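Side-chain contacts in MHC class I antigen (Anolis carolinensis, PDB 7CPO), which probably presents peptides to T cells, as class I histocompatibility molecules do, holding the peptide in a groove and pairing with beta2-microglobulin: residues E34-N39 / R43-K48; E201-R206 / I217-D222; A82-Y87 / R122-L127. All blocks are in the same frame, centred on the assembly; numbering follows the deposited sequence.

Overall arrangement
The three contacts lie in two regions of the chain. Contacts 1 and 3 belong to the peptide-binding platform, where their segments reach the same eight-stranded sheet and the helix 62-87 follows strand 44-47. Their centres are about 26 Å apart. Contact 2 sits in the immunoglobulin domain, its centre about 41 Å from that of contact 1 and about 46 Å from that of contact 3. Contact 1 is a partly exposed hairpin at one edge of the sheet, joined by backbone hydrogen bonds. Contacts 2 and 3 are buried and have no hydrogen bond between their segments: contact 2 packs two sheets, contact 3 a helix on a strand.

Contact 1: E34-N39 / R43-K48; sequences EFVSYN and RRYLPK
Val36 meets the face of the Tyr45 ring. Val36 CB lies 4.0 Å from the Tyr45 ring centroid, a CH-pi contact. Val36 CG2 is 3.5 Å from Tyr45 CZ. The Tyr38 ring lies along the Arg43 backbone, with Tyr38 CE1 3.3 Å from Arg43 C, and the two side chains point the same way. On the other face of the sheet, Lys48 folds back at chi2 (-65°) and chi3 (-77°). This lays its chain against Glu34, with Lys48 CE 3.4 Å from Glu34 OE2. Glu34 OE2 and Lys48 NZ stay 4.5 Å apart, beyond a salt bridge.

The tyrosine contacts are diagonal to the pairing of the antiparallel hairpin, in which Val36 faces Pro47 and Tyr38 faces Tyr45. Ser37 and Leu46 form a hydrogen-bonded pair: Leu46 N gives a nearly straight bond to Ser37 O (2.7 Å, 171°), and Ser37 N returns one to Leu46 O. Arg43 N closes the turn on Asn39 O at 2.8 Å.

Tyr45 OH bonds to Tyr9 and Tyr62, and Tyr38 OH to Glu74. Ser37 OG bonds to Asp53 of beta2-microglobulin.

The chemistry is thus split by face. Tyrosines anchored through their hydroxyls lie toward helix 62-87, where Tyr45 also packs on the bound peptide. On the other face, Glu34 lies close to Asp53 of beta2-microglobulin, a like charge that Lys48, in a long, weak ion pair with the same aspartate, may partly offset.

Contact 2: E201-R206 / I217-D222; sequences ETLICR and IDWTRD
The contact lies in the core of the immunoglobulin C1-set domain, between its two sheets. Strand 201-206 belongs to one sheet and strand 217-221 to the other. Their axes approach to 9.3 Å, too far for backbone pairing, and no hydrogen bond joins them. The nearest CA atoms are those of Cys205 and Trp219, 8.4 Å apart.

Trp219 spans this gap. Its side chain sets out toward the opposite strand, and the benzene part of the indole arrives there first. CZ2 is the atom most involved. Trp219 CZ2 lies 3.7 Å from Cys205 CB. The same atom, Trp219 CZ2, is 3.6 Å from Leu203 O. Next to it, Trp219 CH2 touches Leu203 CB at 3.7 Å, with Leu203 CD1 a little further off. The leucine side chain crosses the indole at about a right angle. Between these two residues, the Ile204 backbone carbon comes near the plane of the indole, at its edge.

Cys205 offers its CB to the indole, while its sulfur turns anti to the backbone N (chi1 -177°) and forms the disulfide with Cys261 on strand 259-264. That strand lies beside 216-221 in the second sheet, so the covalent link joins the same two sheets that Trp219 packs together. The indole nitrogen is satisfied too: Trp219 NE1 bonds to the carbonyl oxygen of Arg247, on the strand next to 201-210. This bond gives the indole a polar tie to the first sheet and helps fix its rotation. Val191, Val249 and Tyr259 add to the packing around it.

A tryptophan packed against an intersheet disulfide in the middle of a beta sandwich is the classic core of the immunoglobulin fold.

Contact 3: A82-Y87 / R122-L127; sequences ATLAEY and RDYISL
The contact belongs to the end of the groove that, as in other class I molecules, probably takes the peptide C terminus (the F pocket). Here the last turns of helix 62-87 pass over strand 122-128. Tyr124 reaches up from the strand and its phenol end meets two helix residues one turn apart, Leu84 and Tyr87. The CA atoms of Leu84 and Tyr124 are 9.9 Å apart, so side chains alone bridge the gap.

Leu84 touches with a single methyl. Leu84 CD2 lies 3.3 Å from Tyr124 CZ and as close to Tyr124 CE1, so this methyl meets the phenol end obliquely. Tyr87 brings a ring edge instead. Tyr87 CD2 is 3.3 Å from Tyr124 OH, which lies near the plane of the Tyr87 ring. With CG anti to the backbone N (chi1 179°), the Tyr124 ring is carried toward the helix. At its base, Tyr124 and Ile125 both face Tyr117 in a classic beta bulge.

Tyr87 is backed on one ring face by Thr83 CG2, 3.6 Å above the plane and offset toward the rim. Tyr87 OH bonds to the backbone of the bound peptide, and Tyr124 packs on an apolar peptide side chain.

The meeting itself is therefore apolar contact around a satisfied hydroxyl. Tyr124 links strand 122-128 to helix 141-149 through its hydrogen bond to Thr144, and its packing probably helps to position Tyr87 for the peptide.

Contact 1: E34-N39 / R43-K48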
loop_
_atom_site.group_PDB
_atom_site.type_symbol
_atom_site.label_atom_id
_atom_site.label_comp_id
_atom_site.label_asym_id
_atom_site.label_seq_id
_atom_site.Cartn_x
_atom_site.Cartn_y
_atom_site.Cartn_z
ATOM N N GLU A 34 -1.290 -2.264 8.593
ATOM C CA GLU A 34 -1.138 -3.701 8.461
ATOM C C GLU A 34 -1.175 -4.334 9.846
ATOM O O GLU A 34 -0.533 -3.844 10.769
ATOM C CB GLU A 34 0.162 -4.027 7.744
ATOM C CG GLU A 34 0.466 -5.500 7.707
ATOM C CD GLU A 34 1.804 -5.811 7.071
ATOM O OE1 GLU A 34 2.458 -4.878 6.560
ATOM O OE2 GLU A 34 2.196 -6.994 7.085
ATOM N N PHE A 35 -1.963 -5.389 10.024
ATOM C CA PHE A 35 -2.036 -6.012 11.336
ATOM C C PHE A 35 -1.687 -7.493 11.344
ATOM O O PHE A 35 -1.300 -8.005 12.403
ATOM C CB PHE A 35 -3.426 -5.800 11.974
ATOM C CG PHE A 35 -4.552 -6.632 11.361
ATOM C CD1 PHE A 35 -5.019 -7.781 12.001
ATOM C CD2 PHE A 35 -5.187 -6.223 10.197
ATOM C CE1 PHE A 35 -6.064 -8.528 11.466
ATOM C CE2 PHE A 35 -6.220 -6.957 9.662
ATOM C CZ PHE A 35 -6.656 -8.120 10.293
ATOM N N VAL A 36 -1.764 -8.187 10.206
ATOM C CA VAL A 36 -1.364 -9.585 10.120
ATOM C C VAL A 36 -0.675 -9.784 8.785
ATOM O O VAL A 36 -0.903 -9.042 7.830
ATOM C CB VAL A 36 -2.557 -10.572 10.246
ATOM C CG1 VAL A 36 -3.068 -10.631 11.697
ATOM C CG2 VAL A 36 -3.681 -10.180 9.263
ATOM N N SER A 37 0.192 -10.789 8.720
ATOM C CA SER A 37 0.641 -11.200 7.403
ATOM C C SER A 37 0.976 -12.674 7.461
ATOM O O SER A 37 1.258 -13.229 8.524
ATOM C CB SER A 37 1.828 -10.369 6.884
ATOM O OG SER A 37 3.063 -10.947 7.200
ATOM N N TYR A 38 0.869 -13.321 6.329
ATOM C CA TYR A 38 1.241 -14.716 6.237
ATOM C C TYR A 38 2.585 -14.719 5.544
ATOM O O TYR A 38 2.694 -14.461 4.345
ATOM C CB TYR A 38 0.219 -15.547 5.491
ATOM C CG TYR A 38 0.710 -16.944 5.211
ATOM C CD1 TYR A 38 0.583 -17.946 6.157
ATOM C CD2 TYR A 38 1.306 -17.258 4.000
ATOM C CE1 TYR A 38 1.027 -19.225 5.899
ATOM C CE2 TYR A 38 1.751 -18.528 3.734
ATOM C CZ TYR A 38 1.615 -19.512 4.685
ATOM O OH TYR A 38 2.062 -20.782 4.403
ATOM N N ASN A 39 3.608 -14.984 6.318
ATOM C CA ASN A 39 4.968 -14.950 5.825
ATOM C C ASN A 39 5.158 -16.303 5.125
ATOM O O ASN A 39 5.140 -17.366 5.758
ATOM C CB ASN A 39 5.850 -14.575 7.028
ATOM C CG ASN A 39 7.331 -14.833 6.868
ATOM O OD1 ASN A 39 7.746 -15.558 6.000
ATOM N ND2 ASN A 39 8.106 -14.388 7.847
ATOM N N ARG A 43 5.178 -19.883 6.888
ATOM C CA ARG A 43 4.014 -20.781 6.874
ATOM C C ARG A 43 3.115 -20.549 8.081
ATOM O O ARG A 43 2.309 -21.403 8.414
ATOM C CB ARG A 43 4.444 -22.257 6.839
ATOM C CG ARG A 43 4.925 -22.799 5.497
ATOM C CD ARG A 43 6.248 -23.557 5.724
ATOM N NE ARG A 43 6.672 -24.374 4.583
ATOM C CZ ARG A 43 6.763 -25.708 4.584
ATOM N NH1 ARG A 43 6.501 -26.420 5.685
ATOM N NH2 ARG A 43 7.158 -26.334 3.483
ATOM N N ARG A 44 3.290 -19.390 8.728
ATOM C CA ARG A 44 2.508 -18.955 9.879
ATOM C C ARG A 44 1.850 -17.641 9.525
ATOM O O ARG A 44 2.494 -16.775 8.941
ATOM C CB ARG A 44 3.364 -18.822 11.121
ATOM C CG ARG A 44 4.140 -20.067 11.476
ATOM C CD ARG A 44 3.224 -21.148 12.003
ATOM N NE ARG A 44 2.392 -20.644 13.092
ATOM C CZ ARG A 44 1.368 -21.309 13.626
ATOM N NH1 ARG A 44 1.043 -22.529 13.187
ATOM N NH2 ARG A 44 0.660 -20.744 14.595
ATOM N N TYR A 45 0.561 -17.530 9.809
ATOM C CA TYR A 45 -0.103 -16.241 9.860
ATOM C C TYR A 45 0.353 -15.531 11.139
ATOM O O TYR A 45 0.170 -16.057 12.241
ATOM C CB TYR A 45 -1.599 -16.513 9.808
ATOM C CG TYR A 45 -2.613 -15.396 9.854
ATOM C CD1 TYR A 45 -3.121 -14.827 8.676
ATOM C CD2 TYR A 45 -3.182 -15.003 11.069
ATOM C CE1 TYR A 45 -4.139 -13.838 8.718
ATOM C CE2 TYR A 45 -4.204 -14.024 11.125
ATOM C CZ TYR A 45 -4.683 -13.452 9.953
ATOM O OH TYR A 45 -5.695 -12.485 10.049
ATOM N N LEU A 46 0.986 -14.369 10.998
ATOM C CA LEU A 46 1.666 -13.758 12.132
ATOM C C LEU A 46 1.085 -12.393 12.502
ATOM O O LEU A 46 0.576 -11.666 11.646
ATOM C CB LEU A 46 3.166 -13.589 11.853
ATOM C CG LEU A 46 3.958 -14.884 11.742
ATOM C CD1 LEU A 46 5.428 -14.596 11.478
ATOM C CD2 LEU A 46 3.760 -15.709 13.007
ATOM N N PRO A 47 1.155 -12.022 13.779
ATOM C CA PRO A 47 0.747 -10.676 14.171
ATOM C C PRO A 47 1.794 -9.661 13.751
ATOM O O PRO A 47 2.997 -9.926 13.800
ATOM C CB PRO A 47 0.646 -10.762 15.698
ATOM C CG PRO A 47 1.554 -11.851 16.062
ATOM C CD PRO A 47 1.452 -12.868 14.944
ATOM N N LYS A 48 1.323 -8.488 13.346
ATOM C CA LYS A 48 2.194 -7.405 12.924
ATOM C C LYS A 48 2.084 -6.179 13.808
ATOM O O LYS A 48 2.791 -5.200 13.565
ATOM C CB LYS A 48 1.877 -7.010 11.473
ATOM C CG LYS A 48 2.133 -8.133 10.484
ATOM C CD LYS A 48 3.623 -8.497 10.423
ATOM C CE LYS A 48 4.402 -7.457 9.609
ATOM N NZ LYS A 48 5.850 -7.776 9.587
#

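Contact 2: E201-R206 / I217-D222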
loop_
_atom_site.group_PDB
_atom_site.type_symbol
_atom_site.label_atom_id
_atom_site.label_comp_id
_atom_site.label_asym_id
_atom_site.label_seq_id
_atom_site.Cartn_x
_atom_site.Cartn_y
_atom_site.Cartn_z
ATOM N N GLU A 201 12.590 30.551 -9.219
ATOM C CA GLU A 201 12.755 29.744 -8.015
ATOM C C GLU A 201 11.651 28.705 -7.938
ATOM O O GLU A 201 10.511 28.967 -8.331
ATOM C CB GLU A 201 12.716 30.600 -6.740
ATOM C CG GLU A 201 13.975 31.393 -6.467
ATOM C CD GLU A 201 13.861 32.294 -5.250
ATOM O OE1 GLU A 201 12.775 32.340 -4.624
ATOM O OE2 GLU A 201 14.860 32.968 -4.926
ATOM N N THR A 202 11.994 27.523 -7.426
ATOM C CA THR A 202 11.007 26.507 -7.072
ATOM C C THR A 202 10.845 26.500 -5.556
ATOM O O THR A 202 11.821 26.295 -4.821
ATOM C CB THR A 202 11.409 25.118 -7.569
ATOM O OG1 THR A 202 11.605 25.153 -8.983
ATOM C CG2 THR A 202 10.296 24.104 -7.250
ATOM N N LEU A 203 9.621 26.741 -5.092
ATOM C CA LEU A 203 9.299 26.665 -3.672
ATOM C C LEU A 203 8.769 25.269 -3.354
ATOM O O LEU A 203 7.761 24.834 -3.930
ATOM C CB LEU A 203 8.278 27.740 -3.292
ATOM C CG LEU A 203 8.678 29.219 -3.457
ATOM C CD1 LEU A 203 7.656 30.157 -2.799
ATOM C CD2 LEU A 203 10.081 29.486 -2.924
ATOM N N ILE A 204 9.439 24.565 -2.440
ATOM C CA ILE A 204 9.072 23.194 -2.086
ATOM C C ILE A 204 8.399 23.178 -0.721
ATOM O O ILE A 204 8.929 23.724 0.253
ATOM C CB ILE A 204 10.290 22.262 -2.095
ATOM C CG1 ILE A 204 10.926 22.250 -3.481
ATOM C CG2 ILE A 204 9.881 20.855 -1.670
ATOM C CD1 ILE A 204 12.226 21.507 -3.518
ATOM N N CYS A 205 7.238 22.546 -0.645
ATOM C CA CYS A 205 6.540 22.356 0.623
ATOM C C CYS A 205 6.627 20.881 1.022
ATOM O O CYS A 205 5.986 20.029 0.394
ATOM C CB CYS A 205 5.093 22.820 0.502
ATOM S SG CYS A 205 4.238 22.695 2.045
ATOM N N ARG A 206 7.436 20.576 2.045
ATOM C CA ARG A 206 7.547 19.224 2.592
ATOM C C ARG A 206 6.570 19.080 3.749
ATOM O O ARG A 206 6.561 19.905 4.671
ATOM C CB ARG A 206 8.962 18.906 3.083
ATOM C CG ARG A 206 8.977 17.800 4.182
ATOM C CD ARG A 206 10.196 17.820 5.148
ATOM N NE ARG A 206 11.171 16.818 4.742
ATOM C CZ ARG A 206 11.255 15.588 5.238
ATOM N NH1 ARG A 206 10.439 15.179 6.201
ATOM N NH2 ARG A 206 12.172 14.767 4.763
ATOM N N ILE A 217 -3.295 19.551 0.580
ATOM C CA ILE A 217 -2.150 20.432 0.450
ATOM C C ILE A 217 -2.284 21.178 -0.862
ATOM O O ILE A 217 -2.419 20.555 -1.924
ATOM C CB ILE A 217 -0.828 19.654 0.477
ATOM C CG1 ILE A 217 -0.805 18.695 1.671
ATOM C CG2 ILE A 217 0.365 20.627 0.447
ATOM C CD1 ILE A 217 0.364 17.753 1.638
ATOM N N ASP A 218 -2.232 22.501 -0.792
ATOM C CA ASP A 218 -2.263 23.328 -1.988
ATOM C C ASP A 218 -1.352 24.530 -1.792
ATOM O O ASP A 218 -1.299 25.120 -0.709
ATOM C CB ASP A 218 -3.689 23.809 -2.324
ATOM C CG ASP A 218 -4.502 22.769 -3.093
ATOM O OD1 ASP A 218 -5.438 22.166 -2.508
ATOM O OD2 ASP A 218 -4.204 22.553 -4.291
ATOM N N TRP A 219 -0.628 24.877 -2.844
ATOM C CA TRP A 219 0.007 26.182 -2.912
ATOM C C TRP A 219 -1.037 27.254 -3.232
ATOM O O TRP A 219 -1.866 27.094 -4.136
ATOM C CB TRP A 219 1.111 26.170 -3.961
ATOM C CG TRP A 219 2.389 25.681 -3.417
ATOM C CD1 TRP A 219 2.953 24.450 -3.609
ATOM C CD2 TRP A 219 3.280 26.409 -2.573
ATOM N NE1 TRP A 219 4.141 24.373 -2.938
ATOM C CE2 TRP A 219 4.368 25.560 -2.289
ATOM C CE3 TRP A 219 3.268 27.702 -2.032
ATOM C CZ2 TRP A 219 5.437 25.960 -1.485
ATOM C CZ3 TRP A 219 4.324 28.100 -1.235
ATOM C CH2 TRP A 219 5.398 27.233 -0.971
ATOM N N THR A 220 -1.010 28.340 -2.475
ATOM C CA THR A 220 -1.880 29.464 -2.752
ATOM C C THR A 220 -1.076 30.639 -3.302
ATOM O O THR A 220 0.145 30.724 -3.154
ATOM C CB THR A 220 -2.670 29.861 -1.503
ATOM O OG1 THR A 220 -1.780 30.037 -0.399
ATOM C CG2 THR A 220 -3.650 28.781 -1.161
ATOM N N ARG A 221 -1.787 31.522 -3.992
ATOM C CA ARG A 221 -1.226 32.739 -4.571
ATOM C C ARG A 221 -2.198 33.852 -4.232
ATOM O O ARG A 221 -3.360 33.791 -4.645
ATOM C CB ARG A 221 -1.056 32.600 -6.088
ATOM C CG ARG A 221 -0.445 33.789 -6.820
ATOM C CD ARG A 221 -0.298 33.403 -8.278
ATOM N NE ARG A 221 0.341 34.421 -9.097
ATOM C CZ ARG A 221 -0.307 35.248 -9.911
ATOM N NH1 ARG A 221 -1.629 35.200 -10.019
ATOM N NH2 ARG A 221 0.377 36.126 -10.622
ATOM N N ASP A 222 -1.744 34.836 -3.452
ATOM C CA ASP A 222 -2.649 35.842 -2.880
ATOM C C ASP A 222 -3.872 35.176 -2.257
ATOM O O ASP A 222 -5.002 35.656 -2.384
ATOM C CB ASP A 222 -3.098 36.885 -3.913
ATOM C CG ASP A 222 -1.942 37.614 -4.570
ATOM O OD1 ASP A 222 -0.817 37.599 -4.018
ATOM O OD2 ASP A 222 -2.173 38.228 -5.634
#

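Contact 3: A82-Y87 / R122-L127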
loop_
_atom_site.group_PDB
_atom_site.type_symbol
_atom_site.label_atom_id
_atom_site.label_comp_id
_atom_site.label_asym_id
_atom_site.label_seq_id
_atom_site.Cartn_x
_atom_site.Cartn_y
_atom_site.Cartn_z
ATOM N N ALA A 82 -1.647 -22.900 -12.379
ATOM C CA ALA A 82 -1.492 -23.968 -13.366
ATOM C C ALA A 82 -2.696 -24.047 -14.297
ATOM O O ALA A 82 -2.541 -24.251 -15.506
ATOM C CB ALA A 82 -1.274 -25.310 -12.673
ATOM N N THR A 83 -3.900 -23.885 -13.757
ATOM C CA THR A 83 -5.099 -24.008 -14.579
ATOM C C THR A 83 -5.240 -22.834 -15.542
ATOM O O THR A 83 -5.683 -23.015 -16.687
ATOM C CB THR A 83 -6.327 -24.121 -13.678
ATOM O OG1 THR A 83 -6.272 -25.360 -12.963
ATOM C CG2 THR A 83 -7.599 -24.058 -14.485
ATOM N N LEU A 84 -4.871 -21.622 -15.096
ATOM C CA LEU A 84 -5.005 -20.450 -15.957
ATOM C C LEU A 84 -4.037 -20.490 -17.125
ATOM O O LEU A 84 -4.334 -19.941 -18.189
ATOM C CB LEU A 84 -4.786 -19.161 -15.175
ATOM C CG LEU A 84 -5.938 -18.925 -14.217
ATOM C CD1 LEU A 84 -5.608 -17.817 -13.264
ATOM C CD2 LEU A 84 -7.167 -18.630 -15.014
ATOM N N ALA A 85 -2.868 -21.095 -16.935
ATOM C CA ALA A 85 -1.990 -21.343 -18.067
ATOM C C ALA A 85 -2.723 -22.125 -19.143
ATOM O O ALA A 85 -2.643 -21.788 -20.329
ATOM C CB ALA A 85 -0.742 -22.092 -17.606
ATOM N N GLU A 86 -3.470 -23.156 -18.743
ATOM C CA GLU A 86 -4.248 -23.924 -19.705
ATOM C C GLU A 86 -5.355 -23.070 -20.320
ATOM O O GLU A 86 -5.478 -22.997 -21.547
ATOM C CB GLU A 86 -4.809 -25.183 -19.035
ATOM C CG GLU A 86 -3.763 -26.321 -18.928
ATOM C CD GLU A 86 -4.034 -27.349 -17.815
ATOM O OE1 GLU A 86 -3.527 -27.176 -16.679
ATOM O OE2 GLU A 86 -4.741 -28.346 -18.083
ATOM N N TYR A 87 -6.131 -22.374 -19.481
ATOM C CA TYR A 87 -7.241 -21.548 -19.966
ATOM C C TYR A 87 -6.790 -20.542 -21.018
ATOM O O TYR A 87 -7.499 -20.302 -22.005
ATOM C CB TYR A 87 -7.885 -20.794 -18.805
ATOM C CG TYR A 87 -8.808 -21.589 -17.909
ATOM C CD1 TYR A 87 -9.175 -22.902 -18.204
ATOM C CD2 TYR A 87 -9.325 -21.005 -16.760
ATOM C CE1 TYR A 87 -10.037 -23.605 -17.359
ATOM C CE2 TYR A 87 -10.173 -21.684 -15.932
ATOM C CZ TYR A 87 -10.529 -22.974 -16.229
ATOM O OH TYR A 87 -11.384 -23.598 -15.364
ATOM N N ARG A 122 -4.371 -8.012 -14.634
ATOM C CA ARG A 122 -5.629 -7.650 -15.269
ATOM C C ARG A 122 -6.741 -8.426 -14.578
ATOM O O ARG A 122 -6.532 -9.565 -14.143
ATOM C CB ARG A 122 -5.609 -8.007 -16.761
ATOM C CG ARG A 122 -4.577 -7.231 -17.564
ATOM C CD ARG A 122 -4.516 -7.673 -19.037
ATOM N NE ARG A 122 -4.578 -9.126 -19.220
ATOM C CZ ARG A 122 -3.518 -9.904 -19.461
ATOM N NH1 ARG A 122 -2.304 -9.365 -19.537
ATOM N NH2 ARG A 122 -3.664 -11.221 -19.621
ATOM N N ASP A 123 -7.917 -7.806 -14.468
ATOM C CA ASP A 123 -9.058 -8.464 -13.841
ATOM C C ASP A 123 -9.287 -9.838 -14.433
ATOM O O ASP A 123 -9.201 -10.030 -15.649
ATOM C CB ASP A 123 -10.340 -7.650 -14.008
ATOM C CG ASP A 123 -10.278 -6.312 -13.339
ATOM O OD1 ASP A 123 -9.429 -6.127 -12.450
ATOM O OD2 ASP A 123 -11.127 -5.461 -13.663
ATOM N N TYR A 124 -9.600 -10.798 -13.567
ATOM C CA TYR A 124 -9.964 -12.118 -14.035
ATOM C C TYR A 124 -11.425 -12.442 -13.740
ATOM O O TYR A 124 -12.209 -12.652 -14.674
ATOM C CB TYR A 124 -9.032 -13.170 -13.442
ATOM C CG TYR A 124 -9.404 -14.561 -13.886
ATOM C CD1 TYR A 124 -9.109 -15.001 -15.167
ATOM C CD2 TYR A 124 -10.078 -15.424 -13.034
ATOM C CE1 TYR A 124 -9.469 -16.271 -15.589
ATOM C CE2 TYR A 124 -10.431 -16.707 -13.442
ATOM C CZ TYR A 124 -10.131 -17.121 -14.720
ATOM O OH TYR A 124 -10.491 -18.380 -15.135
ATOM N N ILE A 125 -11.814 -12.495 -12.465
ATOM C CA ILE A 125 -13.192 -12.767 -12.063
ATOM C C ILE A 125 -13.431 -12.087 -10.719
ATOM O O ILE A 125 -12.512 -11.935 -9.906
ATOM C CB ILE A 125 -13.486 -14.294 -12.007
ATOM C CG1 ILE A 125 -14.973 -14.571 -12.242
ATOM C CG2 ILE A 125 -12.989 -14.945 -10.693
ATOM C CD1 ILE A 125 -15.289 -16.030 -12.518
ATOM N N SER A 126 -14.666 -11.636 -10.499
ATOM C CA SER A 126 -15.031 -11.045 -9.216
ATOM C C SER A 126 -16.458 -11.435 -8.868
ATOM O O SER A 126 -17.278 -11.700 -9.746
ATOM C CB SER A 126 -14.882 -9.513 -9.208
ATOM O OG SER A 126 -15.673 -8.894 -10.204
ATOM N N LEU A 127 -16.745 -11.487 -7.579
ATOM C CA LEU A 127 -18.070 -11.860 -7.122
ATOM C C LEU A 127 -18.929 -10.613 -7.062
ATOM O O LEU A 127 -18.502 -9.591 -6.521
ATOM C CB LEU A 127 -18.015 -12.535 -5.748
ATOM C CG LEU A 127 -19.356 -12.693 -5.028
ATOM C CD1 LEU A 127 -20.272 -13.669 -5.784
ATOM C CD2 LEU A 127 -19.136 -13.171 -3.597
#